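Side-chain contacts in IPT/TIG domain-containing protein BACOVA_02650 (Bacteroides ovatus, PDB 5E7H), which binds polysaccharide at the bacterial cell surface and probably captures xyloglucan before its transport into the periplasm for degradation: residues 154-157 with 158-161; 182-185 with 186-189; 222-225 with 226-229. All coordinates share one frame; numbering follows the deposited sequence.

Contact 1. Residues 154-157 with 158-161; sequences NIPI and DDLK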
loop_
_atom_site.group_PDB
_atom_site.type_symbol
_atom_site.label_atom_id
_atom_site.label_comp_id
_atom_site.label_asym_id
_atom_site.label_seq_id
_atom_site.Cartn_x
_atom_site.Cartn_y
_atom_site.Cartn_z
ATOM N N ASN A 154 21.779 9.215 3.585
ATOM C CA ASN A 154 21.653 10.310 4.530
ATOM C C ASN A 154 20.224 10.846 4.687
ATOM O O ASN A 154 20.018 11.820 5.436
ATOM C CB ASN A 154 22.612 11.450 4.178
ATOM C CG ASN A 154 22.307 12.134 2.844
ATOM O OD1 ASN A 154 21.297 11.900 2.207
ATOM N ND2 ASN A 154 23.202 13.031 2.450
ATOM N N ILE A 155 19.249 10.212 4.052
ATOM C CA ILE A 155 17.864 10.627 4.273
ATOM C C ILE A 155 17.404 10.259 5.684
ATOM O O ILE A 155 17.513 9.117 6.103
ATOM C CB ILE A 155 16.913 10.002 3.262
ATOM C CG1 ILE A 155 17.331 10.337 1.830
ATOM C CG2 ILE A 155 15.476 10.415 3.548
ATOM C CD1 ILE A 155 17.372 11.828 1.511
ATOM N N PRO A 156 16.876 11.223 6.442
ATOM C CA PRO A 156 16.316 10.857 7.749
ATOM C C PRO A 156 15.161 9.874 7.683
ATOM O O PRO A 156 14.320 9.961 6.779
ATOM C CB PRO A 156 15.817 12.190 8.298
ATOM C CG PRO A 156 16.633 13.206 7.610
ATOM C CD PRO A 156 16.823 12.675 6.220
ATOM N N ILE A 157 15.121 8.940 8.630
ATOM C CA ILE A 157 14.007 8.017 8.731
ATOM C C ILE A 157 12.698 8.807 8.889
ATOM O O ILE A 157 11.660 8.385 8.364
ATOM C CB ILE A 157 14.214 7.031 9.910
ATOM C CG1 ILE A 157 15.444 6.143 9.644
ATOM C CG2 ILE A 157 12.949 6.227 10.197
ATOM C CD1 ILE A 157 15.372 5.264 8.434
ATOM N N ASP A 158 12.771 9.939 9.594
ATOM C CA ASP A 158 11.615 10.832 9.768
ATOM C C ASP A 158 11.020 11.320 8.449
ATOM O O ASP A 158 9.860 11.764 8.424
ATOM C CB ASP A 158 12.000 12.069 10.608
ATOM C CG ASP A 158 12.101 11.773 12.094
ATOM O OD1 ASP A 158 11.424 10.839 12.579
ATOM O OD2 ASP A 158 12.852 12.494 12.786
ATOM N N ASP A 159 11.795 11.266 7.362
ATOM C CA ASP A 159 11.327 11.742 6.052
ATOM C C ASP A 159 10.826 10.603 5.146
ATOM O O ASP A 159 10.557 10.837 3.962
ATOM C CB ASP A 159 12.443 12.498 5.334
ATOM C CG ASP A 159 12.821 13.797 6.025
ATOM O OD1 ASP A 159 12.073 14.263 6.913
ATOM O OD2 ASP A 159 13.876 14.347 5.657
ATOM N N LEU A 160 10.707 9.385 5.694
ATOM C CA LEU A 160 10.287 8.203 4.932
ATOM C C LEU A 160 9.001 7.600 5.500
ATOM O O LEU A 160 8.719 7.717 6.697
ATOM C CB LEU A 160 11.404 7.141 4.942
ATOM C CG LEU A 160 12.722 7.593 4.306
ATOM C CD1 LEU A 160 13.793 6.532 4.523
ATOM C CD2 LEU A 160 12.550 7.874 2.823
ATOM N N LYS A 161 8.258 6.906 4.652
ATOM C CA LYS A 161 7.085 6.166 5.095
ATOM C C LYS A 161 7.069 4.771 4.515
ATOM O O LYS A 161 7.627 4.509 3.441
ATOM C CB LYS A 161 5.788 6.921 4.747
ATOM C CG LYS A 161 5.610 7.295 3.320
ATOM C CD LYS A 161 4.410 8.247 3.160
ATOM C CE LYS A 161 4.232 8.591 1.716
ATOM N NZ LYS A 161 3.051 9.493 1.510
#
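Ile157 and Leu160 meet across the short 3-10 turn that delivers the chain into strand 160-168. Leu160 N donates to Ile157 O at 3.0 Å. Their side chains brush more loosely, with Ile157 CD1 and Leu160 CD1 4.4 Å apart. Both are buried and pack on Leu214; Ile157 also reaches Val218 and Phe226, and Leu160 touches Tyr223 of helix 223-227. Leu160 keeps CG beside its backbone N (chi1 -61°), and this brings its branch point within 3.8 Å of Pro156 O. From there Leu160 CD2 meets Ile155 CG2 at 3.9 Å, the two side chains crossing at about a right angle. The carbonyl oxygen of Asp158, in the middle of the turn, accepts from Lys260 NZ. One step earlier in the turn, Pro156 O accepts from Asp159 N at 2.9 Å, and the proline ring carbon CD lies 3.4 Å from Asp159 OD2. With an alanine here, the ring wall beside Asp159 would be gone, and its carboxylate would probably be freer to swing. Two successive backbone bonds, each spanning three residues, thus fix the turn, and they sort its chemistry: Ile157 and Leu160 go into the apolar interior, whereas Asp158 and Asp159 lie on the exposed side, where solvent can probably offset their charges.

Contact 2. Residues 182-185 with 186-189; sequences CENF and DAAL. With ACT (acetate ion), chain G.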
loop_
_atom_site.group_PDB
_atom_site.type_symbol
_atom_site.label_atom_id
_atom_site.label_comp_id
_atom_site.label_asym_id
_atom_site.label_seq_id
_atom_site.Cartn_x
_atom_site.Cartn_y
_atom_site.Cartn_z
ATOM N N CYS A 182 14.119 -5.678 11.022
ATOM C CA CYS A 182 15.495 -5.902 11.503
ATOM C C CYS A 182 15.574 -6.515 12.897
ATOM O O CYS A 182 16.552 -6.317 13.630
ATOM C CB CYS A 182 16.288 -4.604 11.501
ATOM S SG CYS A 182 16.327 -3.780 9.903
ATOM N N GLU A 183 14.541 -7.266 13.251
ATOM C CA GLU A 183 14.407 -7.889 14.562
ATOM C C GLU A 183 14.519 -6.874 15.697
ATOM O O GLU A 183 14.849 -7.231 16.828
ATOM C CB GLU A 183 15.436 -9.023 14.740
ATOM C CG GLU A 183 15.120 -10.207 13.840
ATOM C CD GLU A 183 15.839 -11.477 14.230
ATOM O OE1 GLU A 183 16.298 -11.583 15.387
ATOM O OE2 GLU A 183 15.940 -12.373 13.367
ATOM N N ASN A 184 14.200 -5.614 15.413
ATOM C CA ASN A 184 14.177 -4.605 16.468
ATOM C C ASN A 184 12.761 -4.473 16.987
ATOM O O ASN A 184 12.022 -3.576 16.622
ATOM C CB ASN A 184 14.706 -3.254 15.983
ATOM C CG ASN A 184 14.839 -2.262 17.125
ATOM O OD1 ASN A 184 14.547 -2.599 18.273
ATOM N ND2 ASN A 184 15.307 -1.055 16.832
ATOM N N PHE A 185 12.360 -5.392 17.856
ATOM C CA PHE A 185 10.964 -5.413 18.271
ATOM C C PHE A 185 10.609 -4.260 19.225
ATOM O O PHE A 185 9.436 -3.868 19.322
ATOM C CB PHE A 185 10.637 -6.771 18.888
ATOM C CG PHE A 185 10.696 -7.885 17.886
ATOM C CD1 PHE A 185 9.661 -8.088 16.997
ATOM C CD2 PHE A 185 11.819 -8.694 17.809
ATOM C CE1 PHE A 185 9.732 -9.113 16.056
ATOM C CE2 PHE A 185 11.897 -9.702 16.869
ATOM C CZ PHE A 185 10.862 -9.909 15.996
ATOM N N ASP A 186 11.613 -3.700 19.884
ATOM C CA ASP A 186 11.406 -2.517 20.693
ATOM C C ASP A 186 10.907 -1.334 19.850
ATOM O O ASP A 186 10.205 -0.461 20.356
ATOM C CB ASP A 186 12.712 -2.148 21.401
ATOM C CG ASP A 186 12.491 -1.278 22.615
ATOM O OD1 ASP A 186 11.592 -1.599 23.423
ATOM O OD2 ASP A 186 13.221 -0.274 22.765
ATOM N N ALA A 187 11.251 -1.321 18.561
ATOM C CA ALA A 187 10.880 -0.217 17.679
ATOM C C ALA A 187 9.652 -0.520 16.834
ATOM O O ALA A 187 9.220 0.306 16.047
ATOM C CB ALA A 187 12.043 0.138 16.756
ATOM N N ALA A 188 9.082 -1.705 16.997
ATOM C CA ALA A 188 7.994 -2.126 16.120
ATOM C C ALA A 188 6.699 -1.338 16.286
ATOM O O ALA A 188 6.445 -0.744 17.332
ATOM C CB ALA A 188 7.717 -3.588 16.343
ATOM N N LEU A 189 5.894 -1.348 15.231
ATOM C CA LEU A 189 4.544 -0.816 15.271
ATOM C C LEU A 189 3.661 -1.899 15.845
ATOM O O LEU A 189 3.612 -2.983 15.303
ATOM C CB LEU A 189 4.085 -0.406 13.880
ATOM C CG LEU A 189 2.616 -0.028 13.706
ATOM C CD1 LEU A 189 2.310 1.197 14.553
ATOM C CD2 LEU A 189 2.298 0.216 12.238
HETATM C C ACT G . 14.017 -5.972 20.798
HETATM O O ACT G . 14.366 -4.815 20.436
HETATM O OXT ACT G . 13.332 -6.142 21.838
HETATM C CH3 ACT G . 14.411 -7.167 19.975
#
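Asn184 and Phe185 are the residues of 182-185 that meet 186-189, and the two before them set up the bend. Cys182 and Glu183 both have positive phi, the left-handed backbone conformation, which swings the chain round at the end of its strand; Phe185 N then makes a weak bond back to Glu183 O. The Cys182 side chain is buried against Trp145 and Ser231, while Glu183 sends its carboxylate to the hydroxyl of Tyr140. At Asn184, CG stands anti to the backbone N (chi1 -173°), which turns the amide forward alongside Ala187: ND2 of Asn184 comes within 3.5 Å of Ala187 CB. The other end of the amide, Asn184 OD1, lies 3.7 Å from Asp186 CB. The backbone closes the same step, Asn184 O accepting from Ala187 N at 3.1 Å. Phe185 repeats the pattern one residue on: its O takes the N-H of Ala188 at 3.2 Å, and Ala188 CB rests 3.5 Å from that same Phe185 O. An acetate, probably from the crystallisation liquor, sits against Asp186 N and the Phe185 ring. Its methyl carbon CH3 meets the ring edge at Phe185 CD2, 3.7 Å away, and its O accepts from Asp186 N at 3.0 Å. The whole bend is the hairpin connection between the antiparallel strands 176-181 and 189-192, and Phe185 and Ala188 both fold back onto Gln178 and Ala180 of the first of these strands.

Contact 3. Residues 222-225 with 226-229; sequences TYQD and FLNR. With NA (sodium ion), chain J; FMT (formic acid), chain B.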
loop_
_atom_site.group_PDB
_atom_site.type_symbol
_atom_site.label_atom_id
_atom_site.label_comp_id
_atom_site.label_asym_id
_atom_site.label_seq_id
_atom_site.Cartn_x
_atom_site.Cartn_y
_atom_site.Cartn_z
ATOM N N THR A 222 18.997 7.769 10.380
ATOM C CA THR A 222 18.992 7.872 8.921
ATOM C C THR A 222 18.832 6.512 8.257
ATOM O O THR A 222 18.965 5.467 8.912
ATOM C CB THR A 222 20.285 8.471 8.369
ATOM O OG1 THR A 222 21.355 7.547 8.609
ATOM C CG2 THR A 222 20.638 9.819 9.013
ATOM N N TYR A 223 18.554 6.534 6.960
ATOM C CA TYR A 223 18.357 5.319 6.206
ATOM C C TYR A 223 19.636 4.464 6.256
ATOM O O TYR A 223 19.542 3.244 6.420
ATOM C CB TYR A 223 17.915 5.664 4.767
ATOM C CG TYR A 223 17.469 4.487 3.982
ATOM C CD1 TYR A 223 16.425 3.676 4.415
ATOM C CD2 TYR A 223 18.109 4.159 2.812
ATOM C CE1 TYR A 223 16.039 2.552 3.684
ATOM C CE2 TYR A 223 17.731 3.051 2.069
ATOM C CZ TYR A 223 16.713 2.248 2.505
ATOM O OH TYR A 223 16.313 1.124 1.795
ATOM N N GLN A 224 20.811 5.077 6.159
ATOM C CA GLN A 224 22.059 4.305 6.238
ATOM C C GLN A 224 22.204 3.609 7.588
ATOM O O GLN A 224 22.705 2.479 7.675
ATOM C CB GLN A 224 23.276 5.190 5.992
ATOM C CG GLN A 224 24.600 4.396 5.904
ATOM C CD GLN A 224 24.579 3.410 4.755
ATOM O OE1 GLN A 224 24.958 3.735 3.634
ATOM N NE2 GLN A 224 24.151 2.182 5.036
ATOM N N ASP A 225 21.804 4.276 8.663
ATOM C CA ASP A 225 21.896 3.648 9.985
ATOM C C ASP A 225 21.004 2.399 10.068
ATOM O O ASP A 225 21.377 1.360 10.646
ATOM C CB ASP A 225 21.494 4.643 11.074
ATOM C CG ASP A 225 22.436 5.822 11.170
ATOM O OD1 ASP A 225 23.669 5.654 11.025
ATOM O OD2 ASP A 225 21.922 6.936 11.389
ATOM N N PHE A 226 19.805 2.497 9.500
ATOM C CA PHE A 226 18.868 1.397 9.406
ATOM C C PHE A 226 19.481 0.249 8.606
ATOM O O PHE A 226 19.460 -0.913 9.043
ATOM C CB PHE A 226 17.565 1.925 8.782
ATOM C CG PHE A 226 16.635 0.867 8.230
ATOM C CD1 PHE A 226 15.879 0.073 9.072
ATOM C CD2 PHE A 226 16.499 0.711 6.857
ATOM C CE1 PHE A 226 14.992 -0.890 8.534
ATOM C CE2 PHE A 226 15.626 -0.224 6.330
ATOM C CZ PHE A 226 14.880 -1.022 7.171
ATOM N N LEU A 227 20.058 0.563 7.451
ATOM C CA LEU A 227 20.665 -0.479 6.618
ATOM C C LEU A 227 21.813 -1.160 7.367
ATOM O O LEU A 227 22.023 -2.366 7.212
ATOM C CB LEU A 227 21.159 0.089 5.296
ATOM C CG LEU A 227 20.070 0.576 4.322
ATOM C CD1 LEU A 227 20.751 1.169 3.085
ATOM C CD2 LEU A 227 19.085 -0.502 3.934
ATOM N N ASN A 228 22.538 -0.396 8.176
ATOM C CA ASN A 228 23.679 -0.945 8.893
ATOM C C ASN A 228 23.306 -1.833 10.090
ATOM O O ASN A 228 24.200 -2.331 10.754
ATOM C CB ASN A 228 24.614 0.199 9.325
ATOM C CG ASN A 228 25.451 0.706 8.176
ATOM O OD1 ASN A 228 25.521 0.070 7.136
ATOM N ND2 ASN A 228 26.079 1.859 8.345
ATOM N N ARG A 229 22.012 -2.051 10.318
ATOM C CA ARG A 229 21.588 -3.094 11.257
ATOM C C ARG A 229 21.879 -4.465 10.666
ATOM O O ARG A 229 21.910 -5.459 11.397
ATOM C CB ARG A 229 20.115 -2.940 11.616
ATOM C CG ARG A 229 19.876 -1.656 12.396
ATOM C CD ARG A 229 18.511 -1.566 13.047
ATOM N NE ARG A 229 18.477 -2.185 14.358
ATOM C CZ ARG A 229 18.472 -1.547 15.527
ATOM N NH1 ARG A 229 18.487 -0.216 15.632
ATOM N NH2 ARG A 229 18.429 -2.269 16.613
HETATM NA NA NA J . 23.233 -4.372 5.488
HETATM C C FMT B . 19.686 -1.017 19.262
HETATM O O1 FMT B . 18.815 -0.137 19.025
HETATM O O2 FMT B . 19.428 -2.227 19.003
HETATM O O HOH W 1 25.621 3.608 10.656
#
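The Tyr223 ring carries Leu227 over one face, CG lying 4.2 Å from the ring centroid and offset toward the rim in a CH-pi contact. Leu227 CD1 comes to 3.7 Å from Tyr223 CE2. Phe226 approaches the tyrosine obliquely, ring planes 31° apart, with its CD2 3.7 Å from Tyr223 CE1; at the phenylalanine's own edge, in plane, lies Tyr223 O, and Trp145 meets the ring edge-to-face. The Tyr223 hydroxyl is hydrogen-bonded to Val146 O. The amide planes of Gln224 and Asn228 lie within 16° of each other, though the side chains cross obliquely. All this is built on the short helix 223-227, opened by a capping box: Thr222 N donates to Asp225 OD2 at 3.2 Å, and Asp225 N returns a weak bond to Thr222 OG1. With CG beside its backbone N (chi1 -64°), Asp225 turns its carboxylate back to the cap; its OD1 accepts from a water that in turn accepts from Asn228 ND2. Arg229 pairs with Asp220 in a salt bridge and makes weak bonds to a formic acid molecule, probably from the crystallisation liquor, at its guanidinium edge. Where the helix ends, Leu227 O binds a sodium ion at 2.9 Å, which Asn230 also coordinates.

In the fold
All three contacts belong to the xyloglucan-binding domain, and they follow one another in series, none enclosing or crossing another. Contact 1 ends the loop from strand 133-142 and starts strand 160-168, which shares a sheet with 207-213 and 246-259. Contact 2 closes the hairpin between strands 176-181 and 189-192, in one sheet with 233-240. Contact 3 is the helix on the connection from strand 207-213 to strand 233-240, which crosses from the first sheet to the second. Contacts 1 and 2 stay about 9 Å apart at their nearest atoms, and contact 3 touches both: Ile155 O probably accepts from Tyr223 N (2.9 Å), and Cys182 SG packs on Phe226 CE1 (3.5 Å).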